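Local coordinates for protein Abbfa_003403 (Acinetobacter baumannii, PDB 4ZXH) that probably assembles a peptide product as a four-domain nonribosomal peptide synthetase, with condensation, adenylation, phosphopantetheine-bearing carrier and thioesterase domains in a single chain, at residues 65-74 with 85-93; 228-238 with 413-424. One frame throughout, in Å; residues are numbered along the deposited sequence.

How the interactions relate
Both contacts belong to the condensation domain, a fold of the CoA-dependent acyltransferase clan, and they show how one domain can combine local and distant pairing. Interaction 1 comes first along the chain and is local: ten residues separate its segments, which belong to the hairpin of strands 73-78 and 81-87 and to the end of helix 56-67. Interaction 2 follows it and spans 174 residues, joining strand 229-235 to strand 414-422 in another, mixed sheet. The centres lie 35 Å apart and the nearest atoms about 20 Å, so the two do not touch. The side chain of M65 in interaction 1 is about 6 Å from the bound phospholipid, and that of K420 in interaction 2 about 9 Å from the bound phosphopantetheine.

Interaction 1: residues 65-74 with 85-93; sequences MHDYPLLRVS and LIWDRVYPN
Antiparallel pairing joins V73 to I86 as a non-hydrogen-bonded pair and S74 to L85 as a hydrogen-bonded one, after which W87 N donates to R72 O at 2.9 Å. W87 adds a side-chain bond to this backbone set: its NE1 reaches S74 OG at 3.1 Å, nearly straight at 172° and in the plane of the indole. R72 works in the other direction. Its chain bends at chi3 (-52°) and brings NE to W87 O at 3.1 Å, in the guanidinium plane, while NH1 makes a weak bond to the carbonyl oxygen of H66. The guanidinium thus lies between the end of helix 56-67 and the chain leaving strand 81-87, which NE grips. This is the base of a beta hairpin, and strand 13-18 of the condensation domain flanks strand 81-87 on its other edge. V90 packs against the arginine's root, CG2 lying 3.6 Å from R72 CA. Farther along, M65 crosses P92 at about a right angle, with SD 3.7 Å from CG of the proline, and its CE turns toward V90. On the face of V73 and I86, V73 CG2 meets I86 CG1 at 4.0 Å, and P69 CB touches I86 CG2.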
loop_
_atom_site.group_PDB
_atom_site.type_symbol
_atom_site.label_atom_id
_atom_site.label_comp_id
_atom_site.label_asym_id
_atom_site.label_seq_id
_atom_site.Cartn_x
_atom_site.Cartn_y
_atom_site.Cartn_z
ATOM N N MET A 65 29.189 7.908 -33.464
ATOM C CA MET A 65 28.446 9.041 -32.911
ATOM C C MET A 65 27.979 10.035 -33.985
ATOM O O MET A 65 26.892 10.608 -33.893
ATOM C CB MET A 65 29.307 9.778 -31.877
ATOM C CG MET A 65 29.219 9.265 -30.441
ATOM S SD MET A 65 30.124 10.368 -29.321
ATOM C CE MET A 65 29.061 11.810 -29.433
ATOM N N HIS A 66 28.822 10.246 -34.989
ATOM C CA HIS A 66 28.534 11.146 -36.104
ATOM C C HIS A 66 27.496 10.574 -37.067
ATOM O O HIS A 66 26.653 11.306 -37.577
ATOM C CB HIS A 66 29.827 11.450 -36.869
ATOM C CG HIS A 66 29.629 12.299 -38.084
ATOM N ND1 HIS A 66 29.267 11.775 -39.307
ATOM C CD2 HIS A 66 29.744 13.635 -38.266
ATOM C CE1 HIS A 66 29.171 12.750 -40.193
ATOM N NE2 HIS A 66 29.453 13.890 -39.586
ATOM N N ASP A 67 27.571 9.268 -37.315
ATOM C CA ASP A 67 26.705 8.616 -38.291
ATOM C C ASP A 67 25.285 8.320 -37.795
ATOM O O ASP A 67 24.363 8.179 -38.604
ATOM C CB ASP A 67 27.346 7.311 -38.765
ATOM C CG ASP A 67 28.525 7.535 -39.702
ATOM O OD1 ASP A 67 28.729 8.675 -40.174
ATOM O OD2 ASP A 67 29.240 6.553 -39.984
ATOM N N TYR A 68 25.112 8.218 -36.478
ATOM C CA TYR A 68 23.819 7.868 -35.889
ATOM C C TYR A 68 23.352 8.950 -34.909
ATOM O O TYR A 68 23.698 8.926 -33.725
ATOM C CB TYR A 68 23.899 6.498 -35.192
ATOM C CG TYR A 68 24.430 5.412 -36.104
ATOM C CD1 TYR A 68 23.954 5.276 -37.414
ATOM C CD2 TYR A 68 25.428 4.538 -35.674
ATOM C CE1 TYR A 68 24.443 4.289 -38.264
ATOM C CE2 TYR A 68 25.934 3.547 -36.519
ATOM C CZ TYR A 68 25.441 3.426 -37.814
ATOM O OH TYR A 68 25.945 2.441 -38.649
ATOM N N PRO A 69 22.563 9.913 -35.413
ATOM C CA PRO A 69 22.092 11.062 -34.627
ATOM C C PRO A 69 21.377 10.668 -33.331
ATOM O O PRO A 69 21.398 11.441 -32.381
ATOM C CB PRO A 69 21.133 11.760 -35.582
ATOM C CG PRO A 69 21.659 11.411 -36.944
ATOM C CD PRO A 69 22.137 9.999 -36.823
ATOM N N LEU A 70 20.775 9.484 -33.290
ATOM C CA LEU A 70 20.108 9.005 -32.085
ATOM C C LEU A 70 21.036 9.076 -30.888
ATOM O O LEU A 70 20.624 9.458 -29.802
ATOM C CB LEU A 70 19.611 7.569 -32.275
ATOM C CG LEU A 70 18.777 6.950 -31.148
ATOM C CD1 LEU A 70 17.532 7.751 -30.882
ATOM C CD2 LEU A 70 18.364 5.569 -31.543
ATOM N N LEU A 71 22.301 8.740 -31.109
ATOM C CA LEU A 71 23.295 8.718 -30.051
ATOM C C LEU A 71 23.609 10.097 -29.465
ATOM O O LEU A 71 24.320 10.190 -28.470
ATOM C CB LEU A 71 24.578 8.070 -30.572
ATOM C CG LEU A 71 24.509 6.554 -30.800
ATOM C CD1 LEU A 71 25.825 6.000 -31.276
ATOM C CD2 LEU A 71 24.092 5.843 -29.519
ATOM N N ARG A 72 23.085 11.157 -30.075
ATOM C CA ARG A 72 23.308 12.522 -29.602
ATOM C C ARG A 72 22.004 13.153 -29.069
ATOM O O ARG A 72 21.833 14.373 -29.067
ATOM C CB ARG A 72 23.915 13.380 -30.731
ATOM C CG ARG A 72 25.223 12.802 -31.328
ATOM C CD ARG A 72 25.925 13.685 -32.389
ATOM N NE ARG A 72 25.061 14.123 -33.493
ATOM C CZ ARG A 72 24.928 13.487 -34.653
ATOM N NH1 ARG A 72 25.607 12.374 -34.889
ATOM N NH2 ARG A 72 24.123 13.970 -35.589
ATOM N N VAL A 73 21.091 12.311 -28.595
ATOM C CA VAL A 73 19.776 12.752 -28.126
ATOM C C VAL A 73 19.702 12.989 -26.605
ATOM O O VAL A 73 20.350 12.293 -25.831
ATOM C CB VAL A 73 18.707 11.711 -28.550
ATOM C CG1 VAL A 73 17.460 11.774 -27.684
ATOM C CG2 VAL A 73 18.357 11.884 -30.013
ATOM N N SER A 74 18.933 13.997 -26.197
ATOM C CA SER A 74 18.498 14.159 -24.807
ATOM C C SER A 74 16.974 14.331 -24.815
ATOM O O SER A 74 16.395 14.605 -25.870
ATOM C CB SER A 74 19.199 15.348 -24.126
ATOM O OG SER A 74 18.607 16.606 -24.423
ATOM N N LEU A 85 15.814 16.116 -28.298
ATOM C CA LEU A 85 16.715 17.034 -28.981
ATOM C C LEU A 85 17.890 16.261 -29.599
ATOM O O LEU A 85 18.516 15.430 -28.932
ATOM C CB LEU A 85 17.233 18.093 -28.013
ATOM C CG LEU A 85 16.264 18.887 -27.136
ATOM C CD1 LEU A 85 17.022 19.968 -26.380
ATOM C CD2 LEU A 85 15.113 19.492 -27.945
ATOM N N ILE A 86 18.180 16.522 -30.872
ATOM C CA ILE A 86 19.420 16.036 -31.473
ATOM C C ILE A 86 20.512 17.100 -31.361
ATOM O O ILE A 86 20.462 18.122 -32.033
ATOM C CB ILE A 86 19.241 15.649 -32.953
ATOM C CG1 ILE A 86 18.324 14.428 -33.098
ATOM C CG2 ILE A 86 20.587 15.318 -33.558
ATOM C CD1 ILE A 86 17.838 14.196 -34.511
ATOM N N TRP A 87 21.485 16.863 -30.487
ATOM C CA TRP A 87 22.626 17.757 -30.328
ATOM C C TRP A 87 23.633 17.550 -31.452
ATOM O O TRP A 87 23.820 16.431 -31.905
ATOM C CB TRP A 87 23.299 17.519 -28.980
ATOM C CG TRP A 87 22.428 17.839 -27.829
ATOM C CD1 TRP A 87 21.547 17.005 -27.209
ATOM C CD2 TRP A 87 22.338 19.095 -27.152
ATOM N NE1 TRP A 87 20.913 17.666 -26.179
ATOM C CE2 TRP A 87 21.382 18.953 -26.129
ATOM C CE3 TRP A 87 22.977 20.327 -27.308
ATOM C CZ2 TRP A 87 21.052 19.991 -25.267
ATOM C CZ3 TRP A 87 22.642 21.360 -26.455
ATOM C CH2 TRP A 87 21.688 21.186 -25.446
ATOM N N ASP A 88 24.293 18.612 -31.899
ATOM C CA ASP A 88 25.289 18.468 -32.960
ATOM C C ASP A 88 26.455 17.598 -32.494
ATOM O O ASP A 88 27.127 16.952 -33.302
ATOM C CB ASP A 88 25.806 19.836 -33.424
ATOM C CG ASP A 88 26.576 20.577 -32.341
ATOM O OD1 ASP A 88 26.395 20.269 -31.137
ATOM O OD2 ASP A 88 27.358 21.486 -32.696
ATOM N N ARG A 89 26.690 17.585 -31.185
ATOM C CA ARG A 89 27.761 16.778 -30.613
ATOM C C ARG A 89 27.580 16.580 -29.116
ATOM O O ARG A 89 27.011 17.416 -28.432
ATOM C CB ARG A 89 29.115 17.416 -30.894
ATOM C CG ARG A 89 29.343 18.675 -30.117
ATOM C CD ARG A 89 30.680 19.281 -30.463
ATOM N NE ARG A 89 30.797 19.695 -31.866
ATOM C CZ ARG A 89 30.514 20.919 -32.322
ATOM N NH1 ARG A 89 30.063 21.858 -31.490
ATOM N NH2 ARG A 89 30.666 21.204 -33.619
ATOM N N VAL A 90 28.065 15.451 -28.620
ATOM C CA VAL A 90 27.966 15.102 -27.212
ATOM C C VAL A 90 29.339 14.661 -26.702
ATOM O O VAL A 90 30.062 13.947 -27.401
ATOM C CB VAL A 90 26.952 13.971 -26.991
ATOM C CG1 VAL A 90 26.884 13.611 -25.529
ATOM C CG2 VAL A 90 25.593 14.394 -27.463
ATOM N N TYR A 91 29.732 15.076 -25.507
ATOM C CA TYR A 91 30.977 14.545 -24.984
ATOM C C TYR A 91 30.653 13.158 -24.439
ATOM O O TYR A 91 29.761 13.006 -23.617
ATOM C CB TYR A 91 31.602 15.461 -23.921
ATOM C CG TYR A 91 33.029 15.064 -23.539
ATOM C CD1 TYR A 91 34.086 15.244 -24.431
ATOM C CD2 TYR A 91 33.319 14.519 -22.285
ATOM C CE1 TYR A 91 35.384 14.878 -24.092
ATOM C CE2 TYR A 91 34.616 14.161 -21.939
ATOM C CZ TYR A 91 35.643 14.341 -22.846
ATOM O OH TYR A 91 36.932 13.986 -22.514
ATOM N N PRO A 92 31.350 12.129 -24.940
ATOM C CA PRO A 92 31.028 10.761 -24.527
ATOM C C PRO A 92 31.312 10.580 -23.064
ATOM O O PRO A 92 32.265 11.172 -22.545
ATOM C CB PRO A 92 31.973 9.892 -25.367
ATOM C CG PRO A 92 32.446 10.789 -26.482
ATOM C CD PRO A 92 32.469 12.171 -25.895
ATOM N N ASN A 93 30.488 9.778 -22.406
ATOM C CA ASN A 93 30.698 9.444 -21.014
ATOM C C ASN A 93 31.315 8.046 -20.913
ATOM O O ASN A 93 30.623 7.015 -20.815
ATOM C CB ASN A 93 29.384 9.540 -20.245
ATOM C CG ASN A 93 29.568 9.338 -18.774
ATOM O OD1 ASN A 93 30.685 9.111 -18.313
ATOM N ND2 ASN A 93 28.482 9.426 -18.017
#

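Interaction 2: residues 228-238 with 413-424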
loop_
_atom_site.group_PDB
_atom_site.type_symbol
_atom_site.label_atom_id
_atom_site.label_comp_id
_atom_site.label_asym_id
_atom_site.label_seq_id
_atom_site.Cartn_x
_atom_site.Cartn_y
_atom_site.Cartn_z
ATOM N N LYS A 228 14.046 -2.227 -7.119
ATOM C CA LYS A 228 15.149 -3.117 -6.764
ATOM C C LYS A 228 14.791 -4.534 -7.207
ATOM O O LYS A 228 13.725 -5.046 -6.870
ATOM C CB LYS A 228 15.430 -3.109 -5.252
ATOM C CG LYS A 228 15.792 -1.769 -4.635
ATOM C CD LYS A 228 16.403 -2.000 -3.252
ATOM C CE LYS A 228 16.650 -0.709 -2.482
ATOM N NZ LYS A 228 15.371 -0.093 -2.018
ATOM N N GLY A 229 15.665 -5.184 -7.955
ATOM C CA GLY A 229 15.391 -6.556 -8.333
ATOM C C GLY A 229 16.609 -7.449 -8.283
ATOM O O GLY A 229 17.712 -7.002 -7.948
ATOM N N SER A 230 16.407 -8.715 -8.626
ATOM C CA SER A 230 17.502 -9.655 -8.758
ATOM C C SER A 230 17.147 -10.646 -9.853
ATOM O O SER A 230 16.044 -10.594 -10.392
ATOM C CB SER A 230 17.775 -10.367 -7.434
ATOM O OG SER A 230 18.797 -11.332 -7.599
ATOM N N SER A 231 18.070 -11.545 -10.183
ATOM C CA SER A 231 17.910 -12.432 -11.345
ATOM C C SER A 231 18.329 -13.834 -11.000
ATOM O O SER A 231 19.340 -14.017 -10.339
ATOM C CB SER A 231 18.747 -11.959 -12.540
ATOM O OG SER A 231 18.480 -10.611 -12.890
ATOM N N LEU A 232 17.569 -14.822 -11.457
ATOM C CA LEU A 232 17.930 -16.225 -11.248
ATOM C C LEU A 232 18.002 -16.989 -12.581
ATOM O O LEU A 232 16.977 -17.256 -13.200
ATOM C CB LEU A 232 16.932 -16.887 -10.301
ATOM C CG LEU A 232 17.042 -18.405 -10.141
ATOM C CD1 LEU A 232 18.431 -18.812 -9.757
ATOM C CD2 LEU A 232 16.049 -18.888 -9.097
ATOM N N VAL A 233 19.205 -17.329 -13.033
ATOM C CA VAL A 233 19.337 -18.057 -14.297
ATOM C C VAL A 233 19.107 -19.562 -14.108
ATOM O O VAL A 233 19.683 -20.191 -13.215
ATOM C CB VAL A 233 20.719 -17.805 -14.936
ATOM C CG1 VAL A 233 20.836 -18.537 -16.276
ATOM C CG2 VAL A 233 20.923 -16.301 -15.131
ATOM N N PHE A 234 18.236 -20.135 -14.926
ATOM C CA PHE A 234 17.973 -21.571 -14.856
ATOM C C PHE A 234 18.066 -22.191 -16.250
ATOM O O PHE A 234 18.137 -21.469 -17.241
ATOM C CB PHE A 234 16.600 -21.843 -14.247
ATOM C CG PHE A 234 15.456 -21.262 -15.041
ATOM C CD1 PHE A 234 15.110 -19.922 -14.910
ATOM C CD2 PHE A 234 14.733 -22.050 -15.924
ATOM C CE1 PHE A 234 14.072 -19.384 -15.651
ATOM C CE2 PHE A 234 13.684 -21.519 -16.667
ATOM C CZ PHE A 234 13.355 -20.191 -16.536
ATOM N N ARG A 235 18.078 -23.522 -16.328
ATOM C CA ARG A 235 18.017 -24.210 -17.624
ATOM C C ARG A 235 17.009 -25.347 -17.626
ATOM O O ARG A 235 16.901 -26.105 -16.658
ATOM C CB ARG A 235 19.387 -24.753 -18.024
ATOM C CG ARG A 235 20.455 -23.700 -18.087
ATOM C CD ARG A 235 21.798 -24.275 -18.381
ATOM N NE ARG A 235 22.825 -23.452 -17.766
ATOM C CZ ARG A 235 24.119 -23.540 -18.040
ATOM N NH1 ARG A 235 24.554 -24.411 -18.948
ATOM N NH2 ARG A 235 24.968 -22.732 -17.414
ATOM N N VAL A 236 16.276 -25.461 -18.724
ATOM C CA VAL A 236 15.351 -26.569 -18.908
ATOM C C VAL A 236 16.077 -27.805 -19.472
ATOM O O VAL A 236 16.819 -27.703 -20.451
ATOM C CB VAL A 236 14.205 -26.167 -19.838
ATOM C CG1 VAL A 236 13.244 -27.320 -20.002
ATOM C CG2 VAL A 236 13.491 -24.945 -19.287
ATOM N N SER A 237 15.869 -28.966 -18.853
ATOM C CA SER A 237 16.548 -30.194 -19.273
ATOM C C SER A 237 16.323 -30.464 -20.757
ATOM O O SER A 237 15.295 -30.073 -21.320
ATOM C CB SER A 237 16.073 -31.395 -18.453
ATOM O OG SER A 237 14.877 -31.935 -18.992
ATOM N N GLU A 238 17.290 -31.126 -21.386
ATOM C CA GLU A 238 17.238 -31.323 -22.823
ATOM C C GLU A 238 16.017 -32.162 -23.182
ATOM O O GLU A 238 15.362 -31.901 -24.192
ATOM C CB GLU A 238 18.522 -31.981 -23.326
ATOM C CG GLU A 238 18.478 -32.368 -24.800
ATOM C CD GLU A 238 19.748 -33.057 -25.271
ATOM O OE1 GLU A 238 19.960 -34.230 -24.892
ATOM O OE2 GLU A 238 20.532 -32.425 -26.019
ATOM N N GLY A 413 21.300 -27.885 -26.101
ATOM C CA GLY A 413 20.044 -28.611 -26.086
ATOM C C GLY A 413 19.012 -28.031 -25.139
ATOM O O GLY A 413 17.811 -28.210 -25.348
ATOM N N GLU A 414 19.493 -27.315 -24.120
ATOM C CA GLU A 414 18.678 -26.828 -23.012
ATOM C C GLU A 414 18.208 -25.391 -23.213
ATOM O O GLU A 414 19.008 -24.500 -23.510
ATOM C CB GLU A 414 19.473 -26.919 -21.700
ATOM C CG GLU A 414 19.910 -28.326 -21.314
ATOM C CD GLU A 414 20.745 -28.405 -20.026
ATOM O OE1 GLU A 414 21.312 -27.377 -19.572
ATOM O OE2 GLU A 414 20.857 -29.532 -19.485
ATOM N N LEU A 415 16.910 -25.160 -23.036
ATOM C CA LEU A 415 16.377 -23.801 -23.054
ATOM C C LEU A 415 16.970 -23.009 -21.892
ATOM O O LEU A 415 17.104 -23.527 -20.773
ATOM C CB LEU A 415 14.850 -23.817 -22.973
ATOM C CG LEU A 415 14.056 -24.228 -24.213
ATOM C CD1 LEU A 415 12.617 -24.482 -23.875
ATOM C CD2 LEU A 415 14.144 -23.158 -25.274
ATOM N N VAL A 416 17.341 -21.762 -22.149
ATOM C CA VAL A 416 17.923 -20.936 -21.094
ATOM C C VAL A 416 16.972 -19.807 -20.710
ATOM O O VAL A 416 16.450 -19.086 -21.575
ATOM C CB VAL A 416 19.289 -20.351 -21.505
ATOM C CG1 VAL A 416 19.764 -19.331 -20.492
ATOM C CG2 VAL A 416 20.311 -21.447 -21.632
ATOM N N GLY A 417 16.749 -19.666 -19.404
ATOM C CA GLY A 417 15.807 -18.695 -18.893
ATOM C C GLY A 417 16.331 -17.904 -17.718
ATOM O O GLY A 417 17.258 -18.333 -17.016
ATOM N N VAL A 418 15.729 -16.736 -17.514
ATOM C CA VAL A 418 16.065 -15.880 -16.392
ATOM C C VAL A 418 14.795 -15.463 -15.697
ATOM O O VAL A 418 13.958 -14.816 -16.310
ATOM C CB VAL A 418 16.819 -14.602 -16.816
ATOM C CG1 VAL A 418 17.411 -13.895 -15.583
ATOM C CG2 VAL A 418 17.907 -14.926 -17.793
ATOM N N LEU A 419 14.645 -15.832 -14.428
ATOM C CA LEU A 419 13.545 -15.315 -13.625
ATOM C C LEU A 419 14.005 -14.060 -12.892
ATOM O O LEU A 419 14.877 -14.111 -12.025
ATOM C CB LEU A 419 13.023 -16.352 -12.621
ATOM C CG LEU A 419 11.773 -15.865 -11.850
ATOM C CD1 LEU A 419 10.533 -15.813 -12.720
ATOM C CD2 LEU A 419 11.503 -16.712 -10.635
ATOM N N LYS A 420 13.429 -12.928 -13.261
ATOM C CA LYS A 420 13.702 -11.675 -12.566
ATOM C C LYS A 420 12.613 -11.432 -11.561
ATOM O O LYS A 420 11.432 -11.618 -11.870
ATOM C CB LYS A 420 13.785 -10.522 -13.551
ATOM C CG LYS A 420 14.972 -10.681 -14.486
ATOM C CD LYS A 420 15.206 -9.409 -15.173
ATOM C CE LYS A 420 16.337 -9.492 -16.118
ATOM N NZ LYS A 420 16.296 -8.247 -16.929
ATOM N N TYR A 421 13.006 -11.030 -10.356
ATOM C CA TYR A 421 12.064 -10.861 -9.253
ATOM C C TYR A 421 12.424 -9.666 -8.389
ATOM O O TYR A 421 13.601 -9.368 -8.161
ATOM C CB TYR A 421 12.009 -12.124 -8.395
ATOM C CG TYR A 421 13.302 -12.467 -7.690
ATOM C CD1 TYR A 421 14.339 -13.121 -8.357
ATOM C CD2 TYR A 421 13.488 -12.157 -6.352
ATOM C CE1 TYR A 421 15.539 -13.439 -7.702
ATOM C CE2 TYR A 421 14.677 -12.478 -5.689
ATOM C CZ TYR A 421 15.695 -13.117 -6.361
ATOM O OH TYR A 421 16.867 -13.423 -5.687
ATOM N N ASN A 422 11.392 -8.988 -7.908
ATOM C CA ASN A 422 11.528 -7.817 -7.053
ATOM C C ASN A 422 11.929 -8.230 -5.631
ATOM O O ASN A 422 11.157 -8.911 -4.951
ATOM C CB ASN A 422 10.194 -7.065 -7.076
ATOM C CG ASN A 422 10.217 -5.766 -6.308
ATOM O OD1 ASN A 422 10.838 -5.646 -5.245
ATOM N ND2 ASN A 422 9.502 -4.779 -6.834
ATOM N N THR A 423 13.113 -7.819 -5.176
ATOM C CA THR A 423 13.639 -8.262 -3.877
ATOM C C THR A 423 13.017 -7.579 -2.643
ATOM O O THR A 423 13.430 -7.836 -1.509
ATOM C CB THR A 423 15.164 -8.061 -3.785
ATOM O OG1 THR A 423 15.486 -6.679 -3.994
ATOM C CG2 THR A 423 15.856 -8.885 -4.803
ATOM N N ASP A 424 12.041 -6.709 -2.852
ATOM C CA ASP A 424 11.293 -6.158 -1.722
ATOM C C ASP A 424 10.029 -6.985 -1.478
ATOM O O ASP A 424 9.366 -6.844 -0.457
ATOM C CB ASP A 424 10.931 -4.685 -1.952
ATOM C CG ASP A 424 12.119 -3.744 -1.755
ATOM O OD1 ASP A 424 13.177 -4.179 -1.252
ATOM O OD2 ASP A 424 11.984 -2.547 -2.092
#
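F234 and Y421 both place CG between their own backbone N and carbonyl carbon (chi1 61° and 64°), which turns each ring toward the neighbouring strand. The phenyl ring of F234 lies on G417, whose CA stands 4.0 Å from the ring centroid in a CH-pi contact over the face. With no side chain of its own, G417 lets the ring rest directly on the backbone. Beyond it, CE1 of F234 comes to 4.4 Å from L419 CB. Y421 meets S230 obliquely, CZ lying 3.6 Å from S230 CB, and S230 OG makes a weak hydrogen bond to the phenol OH. The methyl CG2 of T423 meets the same S230 CB.

Beneath these side chains the strands run antiparallel, with alternating hydrogen-bonded pairs S230-Y421, L232-L419 and F234-G417. L232 N to L419 O is 2.8 Å; V236 N to L415 O continues the pairing at 2.9 Å. The face of L232, F234, L419 and Y421 packs against helix 428-447. The other carries S231, V233, R235, V416, V418 and K420. There V418 CG1 touches S231 CB at 3.8 Å, while S231 OG is bonded to E398 and the extended K420 carries its NZ away to E406 and the backbone oxygens of Q396 and Q397. R235 and E414 cross with their flat groups 80° apart, and their opposite charges stay too far apart to form a salt bridge.

At one end N422 OD1 accepts from D424 N at 2.9 Å, forming an Asx turn; at the other S237 caps helix 238-249. Strand 229-235 forms one edge of a mixed sheet, next to 414-422, and helix 428-447 packs on one face of it, the alpha/beta sandwich layering of the chloramphenicol acetyltransferase-like condensation fold.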